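PDB 3D8K: protein phosphatase 2C from Toxoplasma gondii, which probably removes phosphate from phosphoserine and phosphothreonine residues of proteins, as a metal-dependent member of the PP2C family. Local coordinates for residues Ser32-Val36 / Lys314-Thr318; Val139-Leu143 / His188-Pro192; His169-Leu173 / Ser249-Val254; Glu200-Val204 / Met226-Phe230; Arg203-Gly209 / Gln245-Ser249. One frame throughout, in Å; residues are numbered along the deposited sequence.

Contact 1: residues Ser32-Val36 / Lys314-Thr318; sequences SDDVV and KNIST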
# COMPACT_ATOMS: atom_id res chain seq x y z
N SER C 32 9.73 -38.76 13.28
CA SER C 32 9.70 -37.30 13.17
C SER C 32 10.10 -36.90 11.76
O SER C 32 10.82 -35.91 11.57
CB SER C 32 10.67 -36.68 14.17
OG SER C 32 12.01 -37.11 13.93
N ASP C 33 9.62 -37.66 10.78
CA ASP C 33 9.94 -37.44 9.38
C ASP C 33 9.04 -36.49 8.60
O ASP C 33 9.45 -35.98 7.56
CB ASP C 33 9.95 -38.79 8.63
CG ASP C 33 11.03 -39.73 9.12
OD1 ASP C 33 11.02 -40.91 8.69
OD2 ASP C 33 11.90 -39.30 9.92
N ASP C 34 7.83 -36.24 9.08
CA ASP C 34 6.92 -35.38 8.35
C ASP C 34 6.91 -33.90 8.71
O ASP C 34 7.22 -33.51 9.82
CB ASP C 34 5.49 -35.94 8.43
CG ASP C 34 5.06 -36.23 9.84
OD1 ASP C 34 4.08 -37.00 10.01
OD2 ASP C 34 5.68 -35.70 10.79
N VAL C 35 6.56 -33.08 7.72
CA VAL C 35 6.50 -31.65 7.87
C VAL C 35 5.17 -31.18 7.29
O VAL C 35 4.67 -31.77 6.32
CB VAL C 35 7.65 -30.97 7.11
CG1 VAL C 35 7.78 -29.52 7.53
CG2 VAL C 35 8.95 -31.74 7.35
N VAL C 36 4.59 -30.14 7.86
CA VAL C 36 3.31 -29.66 7.34
C VAL C 36 3.25 -28.17 7.15
O VAL C 36 3.68 -27.40 8.01
CB VAL C 36 2.12 -30.10 8.23
CG1 VAL C 36 2.64 -30.94 9.38
CG2 VAL C 36 1.33 -28.90 8.71
N LYS C 314 4.33 -45.60 12.81
CA LYS C 314 5.09 -44.58 12.12
C LYS C 314 4.86 -43.29 12.92
O LYS C 314 4.47 -43.34 14.09
CB LYS C 314 4.54 -44.45 10.71
CG LYS C 314 5.50 -43.91 9.65
CD LYS C 314 4.95 -44.20 8.26
CE LYS C 314 5.84 -43.68 7.15
NZ LYS C 314 5.31 -44.04 5.79
N ASN C 315 5.12 -42.14 12.30
CA ASN C 315 4.88 -40.87 12.98
C ASN C 315 3.45 -40.41 12.66
O ASN C 315 2.79 -40.96 11.77
CB ASN C 315 5.93 -39.83 12.53
CG ASN C 315 6.25 -39.93 11.04
OD1 ASN C 315 7.26 -39.39 10.58
ND2 ASN C 315 5.40 -40.62 10.29
N ILE C 316 2.95 -39.41 13.39
CA ILE C 316 1.58 -38.94 13.19
C ILE C 316 1.42 -37.43 13.04
O ILE C 316 1.92 -36.64 13.85
CB ILE C 316 0.69 -39.42 14.38
CG1 ILE C 316 0.77 -40.94 14.51
CG2 ILE C 316 -0.75 -38.97 14.18
CD1 ILE C 316 0.11 -41.47 15.76
N SER C 317 0.70 -37.01 12.01
CA SER C 317 0.46 -35.60 11.78
C SER C 317 -0.95 -35.37 11.27
O SER C 317 -1.43 -36.09 10.40
CB SER C 317 1.49 -35.03 10.82
OG SER C 317 2.76 -35.03 11.43
N THR C 318 -1.59 -34.34 11.80
CA THR C 318 -2.96 -34.05 11.42
C THR C 318 -3.19 -32.59 11.06
O THR C 318 -2.45 -31.69 11.49
CB THR C 318 -3.93 -34.45 12.55
OG1 THR C 318 -3.70 -33.63 13.70
CG2 THR C 318 -3.70 -35.91 12.93

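Contact 2: residues Val139-Leu143 / His188-Pro192; sequences VAEAL and HLSTP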
# COMPACT_ATOMS: atom_id res chain seq x y z
N VAL C 139 -12.09 -40.81 -7.08
CA VAL C 139 -12.35 -41.11 -5.68
C VAL C 139 -13.50 -42.01 -5.22
O VAL C 139 -13.27 -43.17 -4.88
CB VAL C 139 -12.41 -39.79 -4.87
CG1 VAL C 139 -12.17 -40.07 -3.41
CG2 VAL C 139 -11.35 -38.82 -5.41
N ALA C 140 -14.73 -41.49 -5.19
CA ALA C 140 -15.84 -42.31 -4.72
C ALA C 140 -15.90 -43.74 -5.30
O ALA C 140 -15.84 -44.72 -4.55
CB ALA C 140 -17.15 -41.59 -4.96
N GLU C 141 -16.04 -43.85 -6.63
CA GLU C 141 -16.15 -45.16 -7.27
C GLU C 141 -14.85 -45.94 -7.13
O GLU C 141 -14.87 -47.16 -6.88
CB GLU C 141 -16.48 -44.99 -8.76
CG GLU C 141 -16.84 -46.30 -9.46
CD GLU C 141 -16.93 -46.17 -10.97
OE1 GLU C 141 -17.22 -47.19 -11.63
OE2 GLU C 141 -16.71 -45.06 -11.50
N ALA C 142 -13.72 -45.25 -7.27
CA ALA C 142 -12.42 -45.89 -7.17
C ALA C 142 -12.20 -46.51 -5.80
O ALA C 142 -11.41 -47.43 -5.65
CB ALA C 142 -11.32 -44.90 -7.50
N LEU C 143 -12.89 -45.98 -4.79
CA LEU C 143 -12.78 -46.50 -3.45
C LEU C 143 -13.87 -47.55 -3.27
O LEU C 143 -14.14 -48.02 -2.17
CB LEU C 143 -12.94 -45.37 -2.43
CG LEU C 143 -11.75 -44.41 -2.33
CD1 LEU C 143 -12.04 -43.33 -1.30
CD2 LEU C 143 -10.51 -45.19 -1.93
N HIS C 188 -14.02 -38.98 0.93
CA HIS C 188 -12.61 -38.97 0.53
C HIS C 188 -12.35 -38.07 -0.67
O HIS C 188 -13.19 -37.92 -1.55
CB HIS C 188 -12.14 -40.39 0.22
CG HIS C 188 -12.14 -41.30 1.40
ND1 HIS C 188 -11.23 -41.17 2.43
CD2 HIS C 188 -12.96 -42.31 1.76
CE1 HIS C 188 -11.50 -42.07 3.37
NE2 HIS C 188 -12.55 -42.77 2.98
N LEU C 189 -11.17 -37.48 -0.69
CA LEU C 189 -10.77 -36.60 -1.77
C LEU C 189 -9.60 -37.18 -2.53
O LEU C 189 -9.22 -36.66 -3.58
CB LEU C 189 -10.40 -35.23 -1.20
CG LEU C 189 -11.57 -34.25 -0.99
CD1 LEU C 189 -12.88 -35.00 -0.72
CD2 LEU C 189 -11.21 -33.30 0.14
N SER C 190 -9.06 -38.28 -2.02
CA SER C 190 -7.92 -38.91 -2.66
C SER C 190 -7.86 -40.41 -2.45
O SER C 190 -8.47 -40.95 -1.53
CB SER C 190 -6.62 -38.28 -2.16
OG SER C 190 -6.46 -38.46 -0.76
N THR C 191 -7.11 -41.08 -3.31
CA THR C 191 -6.94 -42.52 -3.23
C THR C 191 -5.47 -42.77 -2.88
O THR C 191 -4.57 -42.32 -3.60
CB THR C 191 -7.26 -43.18 -4.57
OG1 THR C 191 -8.23 -42.40 -5.26
CG2 THR C 191 -7.82 -44.59 -4.36
N PRO C 192 -5.20 -43.50 -1.79
CA PRO C 192 -3.80 -43.76 -1.43
C PRO C 192 -3.04 -44.60 -2.46
O PRO C 192 -3.62 -45.48 -3.12
CB PRO C 192 -3.92 -44.44 -0.06
CG PRO C 192 -5.22 -45.18 -0.17
CD PRO C 192 -6.12 -44.19 -0.87

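Contact 3: residues His169-Leu173 / Ser249-Val254; sequences HVASL and SAVPDV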
# COMPACT_ATOMS: atom_id res chain seq x y z
N HIS C 169 -8.96 -28.25 -4.42
CA HIS C 169 -8.08 -28.98 -5.32
C HIS C 169 -7.15 -29.80 -4.46
O HIS C 169 -6.47 -29.29 -3.57
CB HIS C 169 -7.24 -28.04 -6.17
CG HIS C 169 -7.94 -27.51 -7.37
ND1 HIS C 169 -8.84 -26.46 -7.31
CD2 HIS C 169 -7.88 -27.87 -8.68
CE1 HIS C 169 -9.30 -26.21 -8.52
NE2 HIS C 169 -8.73 -27.05 -9.37
N VAL C 170 -7.12 -31.10 -4.71
CA VAL C 170 -6.22 -31.90 -3.94
C VAL C 170 -5.20 -32.53 -4.86
O VAL C 170 -5.55 -33.16 -5.85
CB VAL C 170 -6.95 -33.01 -3.18
CG1 VAL C 170 -5.94 -33.85 -2.39
CG2 VAL C 170 -7.98 -32.40 -2.25
N ALA C 171 -3.93 -32.32 -4.55
CA ALA C 171 -2.83 -32.88 -5.32
C ALA C 171 -2.22 -33.94 -4.42
O ALA C 171 -1.37 -33.62 -3.60
CB ALA C 171 -1.80 -31.82 -5.64
N SER C 172 -2.68 -35.18 -4.54
CA SER C 172 -2.16 -36.27 -3.71
C SER C 172 -1.11 -37.12 -4.42
O SER C 172 -1.24 -37.45 -5.59
CB SER C 172 -3.30 -37.18 -3.23
OG SER C 172 -3.62 -38.17 -4.19
N LEU C 173 -0.08 -37.47 -3.67
CA LEU C 173 1.02 -38.28 -4.18
C LEU C 173 1.61 -39.05 -3.01
O LEU C 173 2.51 -38.57 -2.33
CB LEU C 173 2.11 -37.38 -4.78
CG LEU C 173 3.29 -38.09 -5.43
CD1 LEU C 173 2.86 -38.67 -6.78
CD2 LEU C 173 4.41 -37.11 -5.63
N SER C 249 6.17 -43.24 -9.47
CA SER C 249 5.79 -41.99 -10.11
C SER C 249 5.81 -40.79 -9.16
O SER C 249 5.70 -40.94 -7.93
CB SER C 249 4.39 -42.15 -10.72
OG SER C 249 3.99 -40.97 -11.40
N ALA C 250 5.98 -39.60 -9.72
CA ALA C 250 5.96 -38.36 -8.95
C ALA C 250 4.86 -37.50 -9.60
O ALA C 250 4.78 -36.29 -9.40
CB ALA C 250 7.30 -37.67 -8.99
N VAL C 251 4.04 -38.16 -10.40
CA VAL C 251 2.92 -37.51 -11.06
C VAL C 251 1.75 -37.69 -10.09
O VAL C 251 1.25 -38.81 -9.90
CB VAL C 251 2.55 -38.18 -12.38
CG1 VAL C 251 1.53 -37.34 -13.11
CG2 VAL C 251 3.79 -38.41 -13.21
N PRO C 252 1.30 -36.58 -9.48
CA PRO C 252 0.20 -36.62 -8.53
C PRO C 252 -1.17 -36.87 -9.11
O PRO C 252 -1.41 -36.67 -10.31
CB PRO C 252 0.27 -35.24 -7.89
CG PRO C 252 0.60 -34.39 -9.06
CD PRO C 252 1.71 -35.19 -9.73
N ASP C 253 -2.04 -37.34 -8.23
CA ASP C 253 -3.44 -37.62 -8.52
C ASP C 253 -4.12 -36.31 -8.12
O ASP C 253 -4.14 -35.96 -6.95
CB ASP C 253 -3.91 -38.79 -7.64
CG ASP C 253 -5.42 -38.79 -7.41
OD1 ASP C 253 -6.16 -38.59 -8.40
OD2 ASP C 253 -5.85 -39.01 -6.24
N VAL C 254 -4.61 -35.57 -9.10
CA VAL C 254 -5.26 -34.30 -8.83
C VAL C 254 -6.79 -34.36 -8.95
O VAL C 254 -7.32 -34.62 -10.02
CB VAL C 254 -4.76 -33.22 -9.80
CG1 VAL C 254 -5.40 -31.88 -9.46
CG2 VAL C 254 -3.24 -33.11 -9.72

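Contact 4: residues Glu200-Val204 / Met226-Phe230; sequences ERHRV and MTRAF. With SO4 (sulfate ion), chain G.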
# COMPACT_ATOMS: atom_id res chain seq x y z
N GLU C 200 -2.50 -48.97 -9.05
CA GLU C 200 -1.09 -48.74 -8.74
C GLU C 200 -0.25 -50.00 -8.89
O GLU C 200 0.74 -50.03 -9.61
CB GLU C 200 -0.96 -48.19 -7.33
CG GLU C 200 -1.41 -46.76 -7.23
CD GLU C 200 -0.60 -45.87 -8.15
OE1 GLU C 200 0.62 -45.78 -7.95
OE2 GLU C 200 -1.19 -45.28 -9.07
N ARG C 201 -0.66 -51.04 -8.17
CA ARG C 201 0.01 -52.32 -8.19
C ARG C 201 0.11 -52.76 -9.65
O ARG C 201 1.10 -53.34 -10.08
CB ARG C 201 -0.83 -53.31 -7.40
CG ARG C 201 -0.20 -54.66 -7.14
CD ARG C 201 -1.29 -55.73 -7.02
NE ARG C 201 -2.44 -55.32 -6.20
CZ ARG C 201 -3.68 -55.18 -6.66
NH1 ARG C 201 -3.95 -55.41 -7.94
NH2 ARG C 201 -4.65 -54.79 -5.84
N HIS C 202 -0.92 -52.46 -10.43
CA HIS C 202 -0.90 -52.85 -11.82
C HIS C 202 0.12 -52.05 -12.63
O HIS C 202 0.96 -52.63 -13.32
CB HIS C 202 -2.28 -52.70 -12.44
CG HIS C 202 -2.45 -53.50 -13.68
ND1 HIS C 202 -1.70 -53.28 -14.82
CD2 HIS C 202 -3.21 -54.59 -13.95
CE1 HIS C 202 -1.99 -54.19 -15.73
NE2 HIS C 202 -2.91 -55.00 -15.22
N ARG C 203 0.05 -50.72 -12.53
CA ARG C 203 0.99 -49.86 -13.24
C ARG C 203 2.41 -50.32 -12.99
O ARG C 203 3.14 -50.67 -13.91
CB ARG C 203 0.85 -48.40 -12.77
CG ARG C 203 1.95 -47.49 -13.32
CD ARG C 203 1.75 -46.04 -12.94
NE ARG C 203 1.81 -45.84 -11.49
CZ ARG C 203 2.92 -45.98 -10.78
NH1 ARG C 203 4.05 -46.30 -11.38
NH2 ARG C 203 2.89 -45.81 -9.46
N VAL C 204 2.80 -50.31 -11.72
CA VAL C 204 4.14 -50.71 -11.31
C VAL C 204 4.57 -52.06 -11.86
O VAL C 204 5.60 -52.17 -12.51
CB VAL C 204 4.27 -50.76 -9.77
CG1 VAL C 204 5.64 -51.25 -9.39
CG2 VAL C 204 4.02 -49.38 -9.17
N MSE C 226 5.37 -46.99 -0.61
CA MSE C 226 4.26 -46.56 -1.46
C MSE C 226 4.59 -46.63 -2.96
O MSE C 226 5.71 -46.94 -3.33
CB MSE C 226 3.86 -45.14 -1.06
CG MSE C 226 5.02 -44.20 -1.04
SE MSE C 226 4.61 -42.52 -0.11
CE MSE C 226 4.85 -43.27 1.70
N THR C 227 3.61 -46.35 -3.82
CA THR C 227 3.85 -46.44 -5.25
C THR C 227 4.10 -45.08 -5.89
O THR C 227 4.47 -44.97 -7.07
CB THR C 227 2.68 -47.16 -5.95
OG1 THR C 227 1.47 -46.44 -5.70
CG2 THR C 227 2.52 -48.58 -5.41
N ARG C 228 3.91 -44.02 -5.11
CA ARG C 228 4.12 -42.67 -5.59
C ARG C 228 4.78 -41.82 -4.52
O ARG C 228 4.38 -41.85 -3.35
CB ARG C 228 2.80 -42.05 -6.04
CG ARG C 228 2.29 -42.69 -7.32
CD ARG C 228 1.06 -41.99 -7.82
NE ARG C 228 0.63 -42.49 -9.12
CZ ARG C 228 -0.44 -42.04 -9.77
NH1 ARG C 228 -1.20 -41.09 -9.24
NH2 ARG C 228 -0.74 -42.53 -10.96
N ALA C 229 5.82 -41.10 -4.92
CA ALA C 229 6.55 -40.27 -3.98
C ALA C 229 7.54 -39.34 -4.68
O ALA C 229 7.70 -39.40 -5.90
CB ALA C 229 7.27 -41.17 -2.98
N PHE C 230 8.21 -38.49 -3.89
CA PHE C 230 9.20 -37.54 -4.41
C PHE C 230 10.65 -38.03 -4.46
O PHE C 230 11.36 -37.73 -5.41
CB PHE C 230 9.16 -36.23 -3.62
CG PHE C 230 8.21 -35.22 -4.19
CD1 PHE C 230 7.06 -34.85 -3.49
CD2 PHE C 230 8.46 -34.62 -5.42
CE1 PHE C 230 6.19 -33.91 -3.99
CE2 PHE C 230 7.59 -33.68 -5.94
CZ PHE C 230 6.45 -33.32 -5.22
S SO4 G . -2.29 -58.27 -9.16
O1 SO4 G . -1.24 -58.70 -10.09
O2 SO4 G . -3.48 -59.13 -9.35
O3 SO4 G . -1.81 -58.39 -7.78
O4 SO4 G . -2.64 -56.87 -9.46

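Contact 5: residues Arg203-Gly209 / Gln245-Ser249; sequences RVQAAGG and QDLVS. With SO4 (sulfate ion), chain G.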
# COMPACT_ATOMS: atom_id res chain seq x y z
N ARG C 203 0.05 -50.72 -12.53
CA ARG C 203 0.99 -49.86 -13.24
C ARG C 203 2.41 -50.32 -12.99
O ARG C 203 3.14 -50.67 -13.91
CB ARG C 203 0.85 -48.40 -12.77
CG ARG C 203 1.95 -47.49 -13.32
CD ARG C 203 1.75 -46.04 -12.94
NE ARG C 203 1.81 -45.84 -11.49
CZ ARG C 203 2.92 -45.98 -10.78
NH1 ARG C 203 4.05 -46.30 -11.38
NH2 ARG C 203 2.89 -45.81 -9.46
N VAL C 204 2.80 -50.31 -11.72
CA VAL C 204 4.14 -50.71 -11.31
C VAL C 204 4.57 -52.06 -11.86
O VAL C 204 5.60 -52.17 -12.51
CB VAL C 204 4.27 -50.76 -9.77
CG1 VAL C 204 5.64 -51.25 -9.39
CG2 VAL C 204 4.02 -49.38 -9.17
N GLN C 205 3.77 -53.09 -11.60
CA GLN C 205 4.12 -54.44 -12.03
C GLN C 205 4.20 -54.63 -13.54
O GLN C 205 4.90 -55.52 -14.03
CB GLN C 205 3.17 -55.45 -11.38
CG GLN C 205 3.62 -55.79 -9.95
CD GLN C 205 2.69 -56.72 -9.19
OE1 GLN C 205 3.07 -57.29 -8.17
NE2 GLN C 205 1.47 -56.86 -9.66
N ALA C 206 3.50 -53.78 -14.27
CA ALA C 206 3.52 -53.88 -15.72
C ALA C 206 4.73 -53.10 -16.21
O ALA C 206 5.15 -53.24 -17.35
CB ALA C 206 2.24 -53.30 -16.30
N ALA C 207 5.28 -52.27 -15.33
CA ALA C 207 6.43 -51.46 -15.70
C ALA C 207 7.74 -52.21 -15.44
O ALA C 207 8.81 -51.73 -15.80
CB ALA C 207 6.40 -50.15 -14.93
N GLY C 208 7.63 -53.38 -14.80
CA GLY C 208 8.81 -54.17 -14.51
C GLY C 208 9.25 -54.18 -13.06
O GLY C 208 9.99 -55.06 -12.65
N GLY C 209 8.81 -53.21 -12.28
CA GLY C 209 9.21 -53.17 -10.89
C GLY C 209 8.58 -54.30 -10.10
O GLY C 209 7.50 -54.75 -10.44
N GLN C 245 10.45 -46.15 -17.62
CA GLN C 245 9.13 -46.01 -17.04
C GLN C 245 9.37 -45.75 -15.56
O GLN C 245 10.12 -46.47 -14.93
CB GLN C 245 8.36 -47.31 -17.18
CG GLN C 245 6.88 -47.12 -17.27
CD GLN C 245 6.42 -47.12 -18.71
OE1 GLN C 245 5.96 -46.10 -19.23
NE2 GLN C 245 6.57 -48.27 -19.37
N ASP C 246 8.74 -44.71 -15.01
CA ASP C 246 8.90 -44.43 -13.60
C ASP C 246 8.18 -45.50 -12.80
O ASP C 246 6.96 -45.61 -12.89
CB ASP C 246 8.32 -43.07 -13.24
CG ASP C 246 9.26 -41.92 -13.59
OD1 ASP C 246 8.87 -40.74 -13.41
OD2 ASP C 246 10.38 -42.20 -14.05
N LEU C 247 8.91 -46.31 -12.05
CA LEU C 247 8.25 -47.32 -11.24
C LEU C 247 7.55 -46.54 -10.13
O LEU C 247 6.36 -46.73 -9.88
CB LEU C 247 9.26 -48.32 -10.68
CG LEU C 247 10.07 -49.12 -11.72
CD1 LEU C 247 10.98 -50.10 -11.01
CD2 LEU C 247 9.14 -49.87 -12.67
N VAL C 248 8.29 -45.66 -9.48
CA VAL C 248 7.70 -44.82 -8.44
C VAL C 248 7.42 -43.46 -9.08
O VAL C 248 8.30 -42.62 -9.21
CB VAL C 248 8.67 -44.60 -7.25
CG1 VAL C 248 8.11 -43.51 -6.34
CG2 VAL C 248 8.86 -45.90 -6.48
N SER C 249 6.17 -43.24 -9.47
CA SER C 249 5.79 -41.99 -10.11
C SER C 249 5.81 -40.79 -9.16
O SER C 249 5.70 -40.94 -7.93
CB SER C 249 4.39 -42.15 -10.72
OG SER C 249 3.99 -40.97 -11.40
S SO4 G . -2.29 -58.27 -9.16
O1 SO4 G . -1.24 -58.70 -10.09
O2 SO4 G . -3.48 -59.13 -9.35
O3 SO4 G . -1.81 -58.39 -7.78
O4 SO4 G . -2.64 -56.87 -9.46

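Contact 1: residues Ser32-Val36 / Lys314-Thr318
Asn315 meets the loop ahead of strand 35-41 with the oxygen of its side-chain amide. OD1 of Asn315 accepts the backbone N of Asp33 at 2.9 Å, with the donor in the carbonyl plane and an N-H...O angle of 146°. The same amide lies almost flat against the carboxylate of Asp34: the two planes are 10° apart and stacked, with Asn315 CG 3.8 Å from Asp34 OD1, while the side chains arrive from opposite directions. On its other end, Asn315 ND2 makes a weak hydrogen bond to Asp55 OD1; Asp55 probably corresponds to a metal ligand of relatives. The two segments belong to different sheets of the PP2C beta sandwich, strand 35-41 to the six-stranded one and strand 316-322 to the eight-stranded one, so the pairing joins the sheets through side chains rather than as neighbouring strands. Ile316 turns its side chain away, to Ala307 of helix 296-309. Ser317 comes back to the interface: its OG, beside the backbone N (chi1 -68°), donates to Asp34 OD1 at 2.8 Å, reaching that oxygen from above the carboxylate plane. Ser317 CB also comes within 4.5 Å of Val36 CG1.

Contact 2: residues Val139-Leu143 / His188-Pro192
The backbone N of Leu143 is gripped twice at the end of the short helix 139-142, by Val139 O at 2.8 Å and by Ala140 O at 3.2 Å, and this turn presents Leu143 and Val139 together to the segment His188-Pro192. Leu143 divides its two methyl groups between neighbours. CD1 lies 3.3 Å from His188 CB and 3.4 Å from His188 CD2, with the two side chains crossing at about a right angle. CD2 reaches Thr191 CG2 at 3.7 Å, the leucine and threonine sliding past each other in opposite directions.

Val139 works one turn earlier. With CG1 anti to the backbone N (chi1 -159°), that methyl faces His188 and lies 3.6 Å from His188 CB, whereas CG2 approaches the carbonyl O of Leu189 at 3.5 Å. This oxygen finds its polar partner elsewhere, in the hydroxyl of Thr255 on strand 253-259, and the same strand touches Val139 through Thr255 and Phe257. The contact therefore seats the helix where the chain leaves strand 185-188, at the outermost strand of the eight-stranded sheet, and next to strand 253-259, an edge strand of the other sheet within the chain. Methyl groups against carbon and carbonyl oxygen dominate, consistent with attachment by shape and dispersion, with the local polar bonds spent on shaping the helix rather than on bridging the segments.

Contact 3: residues His169-Leu173 / Ser249-Val254
The side-chain torsions of Ser172 and Asp253 bring their polar ends together: OG of Ser172 sits between its own N and carbonyl carbon (chi1 85°), while the carboxylate of Asp253 extends opposite its backbone N (chi1 156°). Both rise from one face of an antiparallel strand pair in the six-stranded sheet of the PP2C sandwich, where strand 165-173 lies beside the outermost strand, 253-259. The register is plain from the bridges. Ser172 and Asp253 form a hydrogen-bonded pair, with Ser172 N giving to Asp253 O at 2.9 Å and Asp253 N returning a bond to Ser172 O at 2.8 Å and 167°. Above these backbone bonds Ser172 OG donates weakly to Asp253 OD2 at 3.1 Å. The next pair, Ala171 with Val254, is non-hydrogen-bonded and carries its side chains on the other face, where Ala171 packs on Ile85 and Phe89 of helix 82-97. Here Val254 CA makes a CA-H...O contact of 3.2 Å to Val170 O.

Before its first bridge, at Asp253, the partner chain is still a loop, and Leu173 packs along this loop with its side chain. Its CB meets Pro252 CB at 4.2 Å, and CD1 reaches along the loop to within 3.5 Å of Val251 O; CD2 lies beside Ala250. This incoming loop is shaped by an ST turn, in which Val251 N donates to Ser249 OG at 3.0 Å.

Contact 4: residues Glu200-Val204 / Met226-Phe230
Two sequence motifs of the PP2C family, the Glu-x-x-Arg-Val-x-x-Ala-Gly-Gly run that starts at Glu200 in helix 198-206 and the Thr-Arg-Ala-Phe run of segment 226-230, are joined here by a salt-bridge network of Glu200, Arg203 and Arg228, with Glu200 at its middle. The carboxylate divides its oxygens between partners. OE1 accepts from Thr227 OG1 at 2.5 Å, a bond whose shortness should not be read closely at this resolution, and from Arg203 NH2 of its own helix at 2.7 Å. The arginine comes in on the syn side, with the oxygen lying near the guanidinium plane. OE2 instead stands over one face of the Arg228 guanidinium, 3.3 Å from NE. It lies well out of that plane, so no N-H points at it and the pairing rests on charge; the carboxylate and guanidinium planes are 79° apart.

Arg203 reaches the loop as well. Its chain is bent at chi3 (63°), which turns the guanidinium so that NH2 can also donate to Thr227 O at 3.0 Å, from above the carbonyl plane. Thr227 is thus held through both its hydroxyl and its backbone oxygen, while its CG2 packs on Val204 CG2 at 4.1 Å. Away from the loop, Arg201 is modelled near a sulfate ion, probably from the crystallisation liquor, in a placement too close to be relied on.

NH2 of Arg203 lies 4.0 Å from NE of Arg228, and the carboxylate of Glu200 that both arginines meet would offset their mutual repulsion. The same two positive groups probably favour an ionised Glu200 in this buried setting.

Contact 5: residues Arg203-Gly209 / Gln245-Ser249
Loop 245-249 runs beside the last turn of helix 198-206, with Val204 CA 5.3 Å from Leu247 CA and Ala207 CA 6.2 Å from Gln245 CA. Leu247 supplies the apolar half of the contact. Its side chain, with CG beside the backbone N (chi1 -61°), reaches back to the end of the helix: CD2 meets Ala207 CB at 3.6 Å and Gly209 N at 3.4 Å, and CD1 lies 3.5 Å from Gly209 CA. Gln245 CG adds a looser touch to Ala207 CB at 3.9 Å.

The polar half comes from the guanidinium of Arg203, whose NH2 is engaged by Glu200 and Thr227. NH1 donates to Leu247 O at 2.8 Å and a nearly straight 175°. The acceptor lies in the guanidinium plane, yet the donor stands above the carbonyl plane. Over one face of the same group, centred on it, sits Ser249 CB, while Ser249 OG accepts from Val251 N. Gln205 is turned the other way and makes a weak hydrogen bond to the sulfate. The chain leaves the helix at Gly208 with positive phi (106°), a glycine ending common at helix C-termini, and the Ala-Gly-Gly run here matches the familiar PP2C-family sequence after this helix.

Overall arrangement
Contacts 1, 3 and 4 are buried, contacts 2 and 5 only partly so, and contacts 4 and 5 lie far from the chain's centre. Contact 3 pairs strands within the six-stranded sheet, contact 1 joins the two sheets, and contact 2 seats a short helix beside both of their edges; contacts 2 and 3 touch through Ser190 and Ser172. Contacts 4 and 5, their centres about 7 Å apart, share Arg203, Val204 and helix 198-206. Chemistry varies with place: backbone pairing in contact 3, side-chain hydrogen bonds in contact 1, apolar packing in contact 2, charge with hydrogen bonds in contact 4 and a mixture in contact 5. Ser249, shared by contacts 3 and 5, probably also bonds through its O to Ala229 N of contact 4.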